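Local coordinates for protein membrane-bound lytic murein transglycosylase (Agrobacterium tumefaciens, PDB 2PNW) that probably cleaves the glycan strands of bacterial cell-wall peptidoglycan (murein), as a membrane-bound lytic transglycosylase of the MltA type, at residues A161-C166 and R256-F261; R178-L183 and D246-V251; L183-V188 and Q235-W240; L220-D223 and D228-T231. One frame throughout, in Å; residues are numbered along the deposited sequence.

Contact 1: residues A161-C166 and R256-F261; sequences AIDEGC and RSYIFF
Ile162 packs its side chain against the ring of Tyr258 along two branches. CB itself stays at the fringe, 4.2 Å from Tyr258 CE1. CG2, anti to the backbone N because CG1 takes the position beside it (chi1 -60°), comes down over the phenol end of one face: Ile162 CG2 lies 3.5 Å from Tyr258 CZ, in a CH-pi contact 22° off the ring normal. The other branch runs through CG1 to the tip, where Ile162 CD1 meets the root of the same ring at Tyr258 CG (3.6 Å) and lies 4.0 Å from Phe260 CZ. Asp163 adds a polar link at the ring edge, where a water donates to Asp163 OD1 (2.8 Å) and is hydrogen-bonded to Tyr258 OH (2.6 Å). The second carboxylate oxygen, OD2, is held by Trp253 NE1. Just beyond, the chain leaves the helix in a Schellman motif, Gly165 taking the positive phi. The contact thus sets the short helix 159-163 against Tyr258, just before strand 259-263, and Phe260 within it, in the MltA-specific insert domain; Tyr121 of strand 118-121 touches Ile162, Tyr258 and Phe260, and His187 of helix 180-189 meets the Tyr258 ring edge-to-face.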
loop_
_atom_site.group_PDB
_atom_site.type_symbol
_atom_site.label_atom_id
_atom_site.label_comp_id
_atom_site.label_asym_id
_atom_site.label_seq_id
_atom_site.Cartn_x
_atom_site.Cartn_y
_atom_site.Cartn_z
ATOM N N ALA A 161 -11.888 -7.355 -19.959
ATOM C CA ALA A 161 -13.237 -6.986 -20.393
ATOM C C ALA A 161 -13.465 -5.472 -20.210
ATOM O O ALA A 161 -14.110 -4.810 -21.027
ATOM C CB ALA A 161 -14.274 -7.785 -19.636
ATOM N N ILE A 162 -12.907 -4.933 -19.139
ATOM C CA ILE A 162 -13.035 -3.481 -18.866
ATOM C C ILE A 162 -12.212 -2.669 -19.888
ATOM O O ILE A 162 -12.737 -1.730 -20.522
ATOM C CB ILE A 162 -12.682 -3.156 -17.410
ATOM C CG1 ILE A 162 -13.650 -3.935 -16.469
ATOM C CG2 ILE A 162 -12.736 -1.623 -17.161
ATOM C CD1 ILE A 162 -13.044 -4.108 -15.045
ATOM N N ASP A 163 -10.965 -3.077 -20.108
ATOM C CA ASP A 163 -10.111 -2.455 -21.131
ATOM C C ASP A 163 -10.730 -2.532 -22.532
ATOM O O ASP A 163 -10.507 -1.632 -23.349
ATOM C CB ASP A 163 -8.713 -3.088 -21.181
ATOM C CG ASP A 163 -7.826 -2.661 -20.027
ATOM O OD1 ASP A 163 -8.218 -1.751 -19.248
ATOM O OD2 ASP A 163 -6.685 -3.185 -19.919
ATOM N N GLU A 164 -11.501 -3.585 -22.805
ATOM C CA GLU A 164 -12.158 -3.768 -24.119
ATOM C C GLU A 164 -13.487 -3.008 -24.230
ATOM O O GLU A 164 -14.146 -3.023 -25.289
ATOM C CB GLU A 164 -12.374 -5.259 -24.418
ATOM C CG GLU A 164 -11.092 -6.049 -24.662
ATOM C CD GLU A 164 -11.369 -7.553 -24.850
ATOM O OE1 GLU A 164 -12.388 -8.088 -24.324
ATOM O OE2 GLU A 164 -10.536 -8.198 -25.491
ATOM N N GLY A 165 -13.894 -2.345 -23.140
ATOM C CA GLY A 165 -14.981 -1.352 -23.217
ATOM C C GLY A 165 -16.311 -1.619 -22.516
ATOM O O GLY A 165 -17.301 -0.925 -22.787
ATOM N N CYS A 166 -16.370 -2.556 -21.579
ATOM C CA CYS A 166 -17.708 -2.917 -21.056
ATOM C C CYS A 166 -18.351 -1.836 -20.165
ATOM O O CYS A 166 -19.549 -1.934 -19.838
ATOM C CB CYS A 166 -17.698 -4.277 -20.349
ATOM S SG CYS A 166 -16.740 -4.319 -18.822
ATOM N N ARG A 256 -5.914 -10.049 -13.675
ATOM C CA ARG A 256 -7.354 -9.905 -13.888
ATOM C C ARG A 256 -7.982 -8.863 -12.950
ATOM O O ARG A 256 -9.061 -8.345 -13.248
ATOM C CB ARG A 256 -8.047 -11.252 -13.635
ATOM C CG ARG A 256 -7.726 -12.257 -14.731
ATOM C CD ARG A 256 -8.504 -13.551 -14.456
ATOM N NE ARG A 256 -9.905 -13.433 -14.787
ATOM C CZ ARG A 256 -10.905 -14.068 -14.150
ATOM N NH1 ARG A 256 -10.692 -14.812 -13.074
ATOM N NH2 ARG A 256 -12.135 -13.888 -14.591
ATOM N N SER A 257 -7.324 -8.601 -11.829
ATOM C CA SER A 257 -7.791 -7.567 -10.886
ATOM C C SER A 257 -7.824 -6.216 -11.586
ATOM O O SER A 257 -6.963 -5.930 -12.422
ATOM C CB SER A 257 -6.822 -7.466 -9.703
ATOM O OG SER A 257 -7.122 -6.302 -8.929
ATOM N N TYR A 258 -8.811 -5.375 -11.242
ATOM C CA TYR A 258 -8.898 -4.023 -11.815
ATOM C C TYR A 258 -9.330 -3.104 -10.685
ATOM O O TYR A 258 -10.272 -3.433 -9.945
ATOM C CB TYR A 258 -9.951 -3.990 -12.926
ATOM C CG TYR A 258 -9.973 -2.711 -13.770
ATOM C CD1 TYR A 258 -9.265 -2.637 -14.970
ATOM C CD2 TYR A 258 -10.697 -1.586 -13.365
ATOM C CE1 TYR A 258 -9.270 -1.445 -15.762
ATOM C CE2 TYR A 258 -10.714 -0.405 -14.141
ATOM C CZ TYR A 258 -10.014 -0.359 -15.349
ATOM O OH TYR A 258 -10.035 0.792 -16.128
ATOM N N ILE A 259 -8.628 -1.982 -10.563
ATOM C CA ILE A 259 -8.829 -1.034 -9.459
ATOM C C ILE A 259 -9.753 0.105 -9.880
ATOM O O ILE A 259 -9.592 0.692 -10.964
ATOM C CB ILE A 259 -7.476 -0.450 -8.934
ATOM C CG1 ILE A 259 -6.512 -1.572 -8.517
ATOM C CG2 ILE A 259 -7.737 0.593 -7.757
ATOM C CD1 ILE A 259 -7.149 -2.659 -7.568
ATOM N N PHE A 260 -10.754 0.386 -9.041
ATOM C CA PHE A 260 -11.603 1.586 -9.231
ATOM C C PHE A 260 -11.231 2.614 -8.173
ATOM O O PHE A 260 -10.813 2.255 -7.081
ATOM C CB PHE A 260 -13.096 1.230 -9.129
ATOM C CG PHE A 260 -13.534 0.258 -10.178
ATOM C CD1 PHE A 260 -13.765 0.702 -11.476
ATOM C CD2 PHE A 260 -13.647 -1.098 -9.893
ATOM C CE1 PHE A 260 -14.161 -0.191 -12.470
ATOM C CE2 PHE A 260 -14.052 -2.000 -10.895
ATOM C CZ PHE A 260 -14.285 -1.529 -12.185
ATOM N N PHE A 261 -11.320 3.891 -8.546
ATOM C CA PHE A 261 -10.750 4.980 -7.756
ATOM C C PHE A 261 -11.840 5.961 -7.348
ATOM O O PHE A 261 -12.938 5.989 -7.931
ATOM C CB PHE A 261 -9.659 5.729 -8.588
ATOM C CG PHE A 261 -8.445 4.892 -8.890
ATOM C CD1 PHE A 261 -7.365 4.877 -8.029
ATOM C CD2 PHE A 261 -8.398 4.109 -10.050
ATOM C CE1 PHE A 261 -6.207 4.083 -8.299
ATOM C CE2 PHE A 261 -7.276 3.316 -10.322
ATOM C CZ PHE A 261 -6.183 3.300 -9.453
HETATM O O HOH W 1 -9.899 0.351 -18.667
#

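Contact 2: residues R178-L183 and D246-V251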
loop_
_atom_site.group_PDB
_atom_site.type_symbol
_atom_site.label_atom_id
_atom_site.label_comp_id
_atom_site.label_asym_id
_atom_site.label_seq_id
_atom_site.Cartn_x
_atom_site.Cartn_y
_atom_site.Cartn_z
ATOM N N ARG A 178 -2.994 8.768 -21.293
ATOM C CA ARG A 178 -2.453 8.519 -22.643
ATOM C C ARG A 178 -1.488 7.355 -22.664
ATOM O O ARG A 178 -1.045 6.952 -23.750
ATOM C CB ARG A 178 -1.748 9.771 -23.209
ATOM C CG ARG A 178 -0.585 10.262 -22.375
ATOM C CD ARG A 178 0.080 11.513 -23.011
ATOM N NE ARG A 178 0.518 11.201 -24.369
ATOM C CZ ARG A 178 0.755 12.097 -25.325
ATOM N NH1 ARG A 178 0.606 13.399 -25.087
ATOM N NH2 ARG A 178 1.145 11.676 -26.531
ATOM N N SER A 179 -1.132 6.833 -21.487
ATOM C CA SER A 179 -0.252 5.652 -21.391
ATOM C C SER A 179 -0.938 4.500 -20.654
ATOM O O SER A 179 -1.243 4.624 -19.462
ATOM C CB SER A 179 1.050 6.012 -20.693
ATOM O OG SER A 179 1.798 4.843 -20.358
ATOM N N LYS A 180 -1.154 3.373 -21.333
ATOM C CA LYS A 180 -1.765 2.230 -20.636
ATOM C C LYS A 180 -0.842 1.627 -19.581
ATOM O O LYS A 180 -1.314 1.170 -18.531
ATOM C CB LYS A 180 -2.381 1.181 -21.600
ATOM C CG LYS A 180 -1.440 0.292 -22.347
ATOM C CD LYS A 180 -2.237 -0.528 -23.375
ATOM C CE LYS A 180 -1.384 -0.923 -24.555
ATOM N NZ LYS A 180 -2.230 -1.652 -25.567
ATOM N N VAL A 181 0.477 1.651 -19.822
ATOM C CA VAL A 181 1.398 1.102 -18.848
ATOM C C VAL A 181 1.488 1.990 -17.600
ATOM O O VAL A 181 1.526 1.490 -16.469
ATOM C CB VAL A 181 2.791 0.801 -19.450
ATOM C CG1 VAL A 181 3.756 0.389 -18.336
ATOM C CG2 VAL A 181 2.647 -0.351 -20.480
ATOM N N ASP A 182 1.503 3.310 -17.801
ATOM C CA ASP A 182 1.596 4.211 -16.662
ATOM C C ASP A 182 0.329 4.037 -15.816
ATOM O O ASP A 182 0.410 4.001 -14.576
ATOM C CB ASP A 182 1.743 5.671 -17.111
ATOM C CG ASP A 182 3.171 6.015 -17.605
ATOM O OD1 ASP A 182 4.086 5.207 -17.412
ATOM O OD2 ASP A 182 3.363 7.104 -18.188
ATOM N N LEU A 183 -0.827 3.933 -16.474
ATOM C CA LEU A 183 -2.075 3.710 -15.734
ATOM C C LEU A 183 -2.085 2.353 -15.014
ATOM O O LEU A 183 -2.552 2.237 -13.869
ATOM C CB LEU A 183 -3.276 3.845 -16.664
ATOM C CG LEU A 183 -4.634 3.542 -16.027
ATOM C CD1 LEU A 183 -4.911 4.443 -14.801
ATOM C CD2 LEU A 183 -5.690 3.724 -17.098
ATOM N N ASP A 246 3.221 -4.792 -28.978
ATOM C CA ASP A 246 2.219 -5.748 -29.432
ATOM C C ASP A 246 1.892 -6.845 -28.392
ATOM O O ASP A 246 0.862 -7.514 -28.505
ATOM C CB ASP A 246 2.620 -6.419 -30.758
ATOM C CG ASP A 246 2.676 -5.448 -31.933
ATOM O OD1 ASP A 246 2.269 -4.264 -31.797
ATOM O OD2 ASP A 246 3.134 -5.893 -33.011
ATOM N N GLU A 247 2.757 -7.036 -27.407
ATOM C CA GLU A 247 2.582 -8.068 -26.385
ATOM C C GLU A 247 2.042 -7.509 -25.040
ATOM O O GLU A 247 1.811 -8.254 -24.071
ATOM C CB GLU A 247 3.926 -8.798 -26.182
ATOM C CG GLU A 247 4.367 -9.632 -27.429
ATOM C CD GLU A 247 4.863 -8.791 -28.638
ATOM O OE1 GLU A 247 5.576 -7.790 -28.431
ATOM O OE2 GLU A 247 4.564 -9.143 -29.810
ATOM N N VAL A 248 1.926 -6.191 -24.966
ATOM C CA VAL A 248 1.596 -5.522 -23.705
ATOM C C VAL A 248 0.244 -5.984 -23.168
ATOM O O VAL A 248 0.174 -6.382 -22.010
ATOM C CB VAL A 248 1.692 -3.985 -23.836
ATOM C CG1 VAL A 248 0.999 -3.294 -22.631
ATOM C CG2 VAL A 248 3.144 -3.599 -23.924
ATOM N N ASP A 249 -0.808 -5.955 -23.989
ATOM C CA ASP A 249 -2.150 -6.329 -23.484
ATOM C C ASP A 249 -2.173 -7.721 -22.885
ATOM O O ASP A 249 -2.758 -7.927 -21.822
ATOM C CB ASP A 249 -3.253 -6.205 -24.558
ATOM C CG ASP A 249 -3.528 -4.781 -24.956
ATOM O OD1 ASP A 249 -3.141 -3.844 -24.219
ATOM O OD2 ASP A 249 -4.153 -4.586 -26.024
ATOM N N GLY A 250 -1.554 -8.697 -23.557
ATOM C CA GLY A 250 -1.569 -10.082 -23.049
ATOM C C GLY A 250 -0.962 -10.200 -21.668
ATOM O O GLY A 250 -1.446 -10.960 -20.821
ATOM N N VAL A 251 0.107 -9.434 -21.442
ATOM C CA VAL A 251 0.805 -9.438 -20.180
ATOM C C VAL A 251 -0.023 -8.690 -19.115
ATOM O O VAL A 251 -0.205 -9.192 -18.029
ATOM C CB VAL A 251 2.213 -8.817 -20.327
ATOM C CG1 VAL A 251 2.879 -8.603 -18.946
ATOM C CG2 VAL A 251 3.110 -9.730 -21.233
#
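Lys180 lays the end of its side chain across Val248, with Lys180 CE 3.9 Å from Val248 CG1, and carries on to Asp249. This is a helix-to-helix contact between the first turns of helices 180-189 and 248-252, both in the MltA-specific insert domain, made of a small apolar patch and a salt bridge. The lysine has its CG between the backbone N and the carbonyl carbon (chi1 74°), a crowded position for a helical residue; from there the extended chain reaches across to the other helix and crosses the aspartate side chain at about a right angle. Lys180 NZ donates to Asp249 OD1 at 2.7 Å. The ammonium approaches this oxygen on its syn side but 34° out of the carboxylate plane. The bridge rests on one oxygen, for Asp249 OD2 is 3.5 Å from Lys180 NZ. The methylenes also follow the charged group, and Lys180 CD comes within 3.5 Å of Asp249 OD1.

Beside the ion pair, Val248 CG1 serves both neighbours on the facing helix, for it also touches Val181 CG2 at 4.0 Å. Leu241 of helix 234-243 packs on both valines and extends the patch, while Tyr118 of strand 118-121 lies against Lys180. The turn that presents Lys180 and Val181 is fixed at its start by Ser179, the N-cap residue: its OG accepts from the backbone N of Asp182 at 3.0 Å, with an N-H...O angle of 161°.

Contact 3: residues L183-V188 and Q235-W240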
loop_
_atom_site.group_PDB
_atom_site.type_symbol
_atom_site.label_atom_id
_atom_site.label_comp_id
_atom_site.label_asym_id
_atom_site.label_seq_id
_atom_site.Cartn_x
_atom_site.Cartn_y
_atom_site.Cartn_z
ATOM N N LEU A 183 -0.827 3.933 -16.474
ATOM C CA LEU A 183 -2.075 3.710 -15.734
ATOM C C LEU A 183 -2.085 2.353 -15.014
ATOM O O LEU A 183 -2.552 2.237 -13.869
ATOM C CB LEU A 183 -3.276 3.845 -16.664
ATOM C CG LEU A 183 -4.634 3.542 -16.027
ATOM C CD1 LEU A 183 -4.911 4.443 -14.801
ATOM C CD2 LEU A 183 -5.690 3.724 -17.098
ATOM N N PHE A 184 -1.606 1.300 -15.690
ATOM C CA PHE A 184 -1.440 0.005 -15.013
ATOM C C PHE A 184 -0.655 0.118 -13.715
ATOM O O PHE A 184 -1.068 -0.419 -12.664
ATOM C CB PHE A 184 -0.804 -1.058 -15.967
ATOM C CG PHE A 184 -0.767 -2.453 -15.369
ATOM C CD1 PHE A 184 -1.833 -3.330 -15.560
ATOM C CD2 PHE A 184 0.310 -2.864 -14.590
ATOM C CE1 PHE A 184 -1.799 -4.637 -15.036
ATOM C CE2 PHE A 184 0.349 -4.169 -14.040
ATOM C CZ PHE A 184 -0.733 -5.047 -14.264
ATOM N N PHE A 185 0.492 0.795 -13.753
ATOM C CA PHE A 185 1.280 0.955 -12.534
ATOM C C PHE A 185 0.589 1.790 -11.441
ATOM O O PHE A 185 0.822 1.562 -10.265
ATOM C CB PHE A 185 2.658 1.507 -12.856
ATOM C CG PHE A 185 3.642 0.434 -13.245
ATOM C CD1 PHE A 185 4.479 -0.135 -12.285
ATOM C CD2 PHE A 185 3.705 -0.030 -14.558
ATOM C CE1 PHE A 185 5.387 -1.144 -12.630
ATOM C CE2 PHE A 185 4.611 -1.037 -14.920
ATOM C CZ PHE A 185 5.463 -1.583 -13.970
ATOM N N VAL A 186 -0.244 2.737 -11.844
ATOM C CA VAL A 186 -1.147 3.427 -10.886
ATOM C C VAL A 186 -2.124 2.434 -10.203
ATOM O O VAL A 186 -2.325 2.485 -8.994
ATOM C CB VAL A 186 -1.887 4.586 -11.593
ATOM C CG1 VAL A 186 -3.083 5.099 -10.752
ATOM C CG2 VAL A 186 -0.868 5.708 -11.909
ATOM N N HIS A 187 -2.716 1.514 -10.959
ATOM C CA HIS A 187 -3.515 0.443 -10.332
ATOM C C HIS A 187 -2.688 -0.320 -9.305
ATOM O O HIS A 187 -3.185 -0.620 -8.224
ATOM C CB HIS A 187 -4.046 -0.551 -11.382
ATOM C CG HIS A 187 -5.205 -0.031 -12.193
ATOM N ND1 HIS A 187 -6.366 -0.756 -12.365
ATOM C CD2 HIS A 187 -5.394 1.144 -12.852
ATOM C CE1 HIS A 187 -7.212 -0.062 -13.109
ATOM N NE2 HIS A 187 -6.644 1.090 -13.425
ATOM N N VAL A 188 -1.431 -0.635 -9.638
ATOM C CA VAL A 188 -0.571 -1.399 -8.731
ATOM C C VAL A 188 -0.255 -0.608 -7.461
ATOM O O VAL A 188 -0.307 -1.164 -6.339
ATOM C CB VAL A 188 0.747 -1.835 -9.443
ATOM C CG1 VAL A 188 1.676 -2.592 -8.496
ATOM C CG2 VAL A 188 0.414 -2.717 -10.652
ATOM N N GLN A 235 11.719 -0.485 -13.266
ATOM C CA GLN A 235 12.346 0.107 -14.460
ATOM C C GLN A 235 12.548 -0.918 -15.590
ATOM O O GLN A 235 12.227 -0.636 -16.743
ATOM C CB GLN A 235 13.694 0.767 -14.094
ATOM C CG GLN A 235 13.576 2.080 -13.320
ATOM C CD GLN A 235 13.589 1.914 -11.792
ATOM O OE1 GLN A 235 13.251 0.853 -11.257
ATOM N NE2 GLN A 235 13.991 2.980 -11.089
ATOM N N THR A 236 13.055 -2.105 -15.273
ATOM C CA THR A 236 13.273 -3.100 -16.338
ATOM C C THR A 236 11.966 -3.697 -16.868
ATOM O O THR A 236 11.867 -4.057 -18.042
ATOM C CB THR A 236 14.242 -4.220 -15.933
ATOM O OG1 THR A 236 13.661 -5.037 -14.901
ATOM C CG2 THR A 236 15.554 -3.622 -15.410
ATOM N N ILE A 237 10.966 -3.797 -15.992
ATOM C CA ILE A 237 9.637 -4.239 -16.409
ATOM C C ILE A 237 9.030 -3.225 -17.386
ATOM O O ILE A 237 8.538 -3.584 -18.458
ATOM C CB ILE A 237 8.699 -4.469 -15.186
ATOM C CG1 ILE A 237 9.180 -5.668 -14.333
ATOM C CG2 ILE A 237 7.247 -4.723 -15.657
ATOM C CD1 ILE A 237 8.470 -5.755 -12.921
ATOM N N ARG A 238 9.097 -1.942 -17.029
ATOM C CA ARG A 238 8.591 -0.889 -17.908
ATOM C C ARG A 238 9.368 -0.861 -19.247
ATOM O O ARG A 238 8.775 -0.678 -20.307
ATOM C CB ARG A 238 8.721 0.455 -17.220
ATOM C CG ARG A 238 7.654 0.740 -16.137
ATOM C CD ARG A 238 7.985 2.120 -15.524
ATOM N NE ARG A 238 7.089 2.549 -14.433
ATOM C CZ ARG A 238 5.934 3.190 -14.602
ATOM N NH1 ARG A 238 5.480 3.443 -15.817
ATOM N NH2 ARG A 238 5.237 3.600 -13.544
ATOM N N GLN A 239 10.681 -1.062 -19.190
ATOM C CA GLN A 239 11.487 -1.113 -20.446
ATOM C C GLN A 239 11.009 -2.262 -21.337
ATOM O O GLN A 239 10.845 -2.092 -22.554
ATOM C CB GLN A 239 12.986 -1.277 -20.135
ATOM C CG GLN A 239 13.915 -1.128 -21.389
ATOM C CD GLN A 239 13.763 0.222 -22.059
ATOM O OE1 GLN A 239 14.006 1.261 -21.444
ATOM N NE2 GLN A 239 13.350 0.218 -23.316
ATOM N N TRP A 240 10.828 -3.442 -20.739
ATOM C CA TRP A 240 10.391 -4.632 -21.512
ATOM C C TRP A 240 9.073 -4.337 -22.183
ATOM O O TRP A 240 8.893 -4.584 -23.375
ATOM C CB TRP A 240 10.252 -5.887 -20.624
ATOM C CG TRP A 240 9.974 -7.122 -21.460
ATOM C CD1 TRP A 240 10.913 -8.002 -21.954
ATOM C CD2 TRP A 240 8.700 -7.592 -21.928
ATOM N NE1 TRP A 240 10.295 -8.988 -22.691
ATOM C CE2 TRP A 240 8.945 -8.753 -22.708
ATOM C CE3 TRP A 240 7.376 -7.135 -21.786
ATOM C CZ2 TRP A 240 7.921 -9.476 -23.319
ATOM C CZ3 TRP A 240 6.350 -7.844 -22.409
ATOM C CH2 TRP A 240 6.631 -9.009 -23.173
#
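Phe185 and Arg238 lie one on the other, the guanidinium flat over one face of the phenyl ring with 19° between the planes. The pair is a cation-pi stack joining helices 180-189 and 234-243 of the MltA-specific insert domain. Arg238 CZ stands 4.1 Å from the centroid of the Phe185 ring, 24° off its normal; NE is over the ring centre, and the guanidinium is displaced from there toward the root of the ring. The arginine therefore runs the length of the phenylalanine in reverse: Arg238 CG is 3.7 Å from Phe185 CE2 at the far end, and Arg238 NH2 is 3.6 Å from Phe185 CG. The chain is extended from CG to NE, and the turn at its last torsion (chi4 -86°) swings the plane across the chain direction to face the ring.

A salt bridge from NH1 to Asp182 OD1, one turn before Phe185, holds the guanidinium over the aromatic; NH2 has a weak hydrogen bond to Tyr102 OH of strand 96-109. The positive charge is probably stabilised by both the carboxylate and the ring face. Ile237 takes a different approach, bringing CG2 in at the ring edge, in its plane, 4.0 Å from Phe185 CZ, while Ile217 of helix 217-223 packs on the isoleucine. The closest approach between the two segments is at the ring's stem, where Arg238 NH2 comes 3.4 Å from Phe185 CB.

Contact 4: residues L220-D223 and D228-T231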
loop_
_atom_site.group_PDB
_atom_site.type_symbol
_atom_site.label_atom_id
_atom_site.label_comp_id
_atom_site.label_asym_id
_atom_site.label_seq_id
_atom_site.Cartn_x
_atom_site.Cartn_y
_atom_site.Cartn_z
ATOM N N LEU A 220 5.392 -13.146 -14.034
ATOM C CA LEU A 220 5.056 -13.716 -15.335
ATOM C C LEU A 220 6.240 -13.577 -16.269
ATOM O O LEU A 220 6.587 -14.510 -16.992
ATOM C CB LEU A 220 3.843 -13.003 -15.958
ATOM C CG LEU A 220 3.453 -13.456 -17.376
ATOM C CD1 LEU A 220 3.195 -14.920 -17.442
ATOM C CD2 LEU A 220 2.220 -12.723 -17.903
ATOM N N LEU A 221 6.846 -12.396 -16.272
ATOM C CA LEU A 221 7.978 -12.156 -17.171
ATOM C C LEU A 221 9.210 -12.983 -16.773
ATOM O O LEU A 221 9.899 -13.498 -17.660
ATOM C CB LEU A 221 8.288 -10.658 -17.274
ATOM C CG LEU A 221 7.174 -9.839 -17.932
ATOM C CD1 LEU A 221 7.479 -8.335 -17.813
ATOM C CD2 LEU A 221 6.954 -10.230 -19.407
ATOM N N LEU A 222 9.481 -13.115 -15.468
ATOM C CA LEU A 222 10.556 -13.999 -15.008
ATOM C C LEU A 222 10.310 -15.458 -15.394
ATOM O O LEU A 222 11.242 -16.150 -15.875
ATOM C CB LEU A 222 10.745 -13.903 -13.500
ATOM C CG LEU A 222 11.262 -12.568 -13.003
ATOM C CD1 LEU A 222 11.189 -12.563 -11.482
ATOM C CD2 LEU A 222 12.702 -12.380 -13.475
ATOM N N ASP A 223 9.065 -15.915 -15.199
ATOM C CA ASP A 223 8.698 -17.310 -15.445
ATOM C C ASP A 223 8.838 -17.628 -16.932
ATOM O O ASP A 223 9.201 -18.745 -17.292
ATOM C CB ASP A 223 7.268 -17.627 -14.987
ATOM C CG ASP A 223 7.137 -17.805 -13.457
ATOM O OD1 ASP A 223 8.153 -17.815 -12.716
ATOM O OD2 ASP A 223 5.975 -17.931 -12.996
ATOM N N ASP A 228 15.776 -10.886 -16.338
ATOM C CA ASP A 228 16.792 -11.475 -15.463
ATOM C C ASP A 228 16.410 -11.282 -13.994
ATOM O O ASP A 228 16.239 -10.144 -13.553
ATOM C CB ASP A 228 18.121 -10.774 -15.773
ATOM C CG ASP A 228 19.315 -11.341 -14.997
ATOM O OD1 ASP A 228 19.161 -12.213 -14.108
ATOM O OD2 ASP A 228 20.436 -10.878 -15.296
ATOM N N PRO A 229 16.286 -12.383 -13.217
ATOM C CA PRO A 229 15.952 -12.203 -11.797
ATOM C C PRO A 229 16.969 -11.376 -11.009
ATOM O O PRO A 229 16.616 -10.787 -9.988
ATOM C CB PRO A 229 15.883 -13.638 -11.251
ATOM C CG PRO A 229 16.595 -14.485 -12.256
ATOM C CD PRO A 229 16.393 -13.814 -13.579
ATOM N N LYS A 230 18.213 -11.324 -11.476
ATOM C CA LYS A 230 19.242 -10.534 -10.789
ATOM C C LYS A 230 19.054 -9.023 -10.936
ATOM O O LYS A 230 19.549 -8.243 -10.111
ATOM C CB LYS A 230 20.641 -10.952 -11.244
ATOM C CG LYS A 230 21.097 -12.286 -10.635
ATOM C CD LYS A 230 22.562 -12.572 -10.967
ATOM C CE LYS A 230 23.201 -13.514 -9.955
ATOM N NZ LYS A 230 22.922 -14.964 -10.228
ATOM N N THR A 231 18.328 -8.605 -11.968
ATOM C CA THR A 231 18.195 -7.176 -12.242
ATOM C C THR A 231 16.762 -6.675 -12.234
ATOM O O THR A 231 16.543 -5.469 -12.392
ATOM C CB THR A 231 18.789 -6.793 -13.613
ATOM O OG1 THR A 231 18.143 -7.557 -14.634
ATOM C CG2 THR A 231 20.298 -7.046 -13.649
#
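Asp228 OD1, in the loop that comes back onto Leu222, accepts a hydrogen bond from the backbone N of Lys230 at 2.9 Å. The bond is fairly straight, with an N-H...O angle of 160°, but the N-H reaches the oxygen from above the carboxylate, 60° out of its plane. Asp228 has CG anti to its own backbone N (chi1 -176°), which brings the carboxylate forward along the chain to the amide two residues on. A second bond closes the same bend, from Thr231 N to Asp228 O at 3.0 Å.

Together the two bonds make an Asx turn overlaid on a type I beta turn, with Pro229 and Lys230 at the corners and proline in the first of them. This bend lies in the linker between helices 217-223 and 234-243 of the MltA-specific insert domain. Pro229 turns one face of its ring to the last turn of the first helix, and there a single methyl does the touching. Leu222 CD2 sits almost squarely above the proline nitrogen, 3.6 Å from Pro229 N and 3.7 Å from Pro229 CA. The same methyl of Leu222 lies 4.0 Å from Pro229 CD and 3.9 Å from Asp228 C. The leucine CG is anti to the carbonyl carbon, which turns the branched end toward the loop although CB does not point at it, and CD2 is the methyl that arrives. Ile232, just after the turn, packs on the same leucine, and Leu227, just before it, on neighbouring Leu221.

Overall arrangement
All four contacts lie in the MltA-specific insert domain and are nested along the chain: contact 4 inside the loop closed by contact 3, that inside contact 2, and all inside contact 1. Helix 180-189 serves contacts 2 and 3, whose centres are 8 Å apart and which share Leu183. His187 of this helix packs on Tyr258, linking contact 3 to contact 1 about 16 Å away between centres. Trp240 of helix 234-243 meets Leu221 and Val251, connecting contacts 2, 3 and 4. Contacts 1 and 4 are furthest apart, 26 Å between centres. Through these shared helices and side chains, segments far apart in the chain are joined within one region of the insert domain.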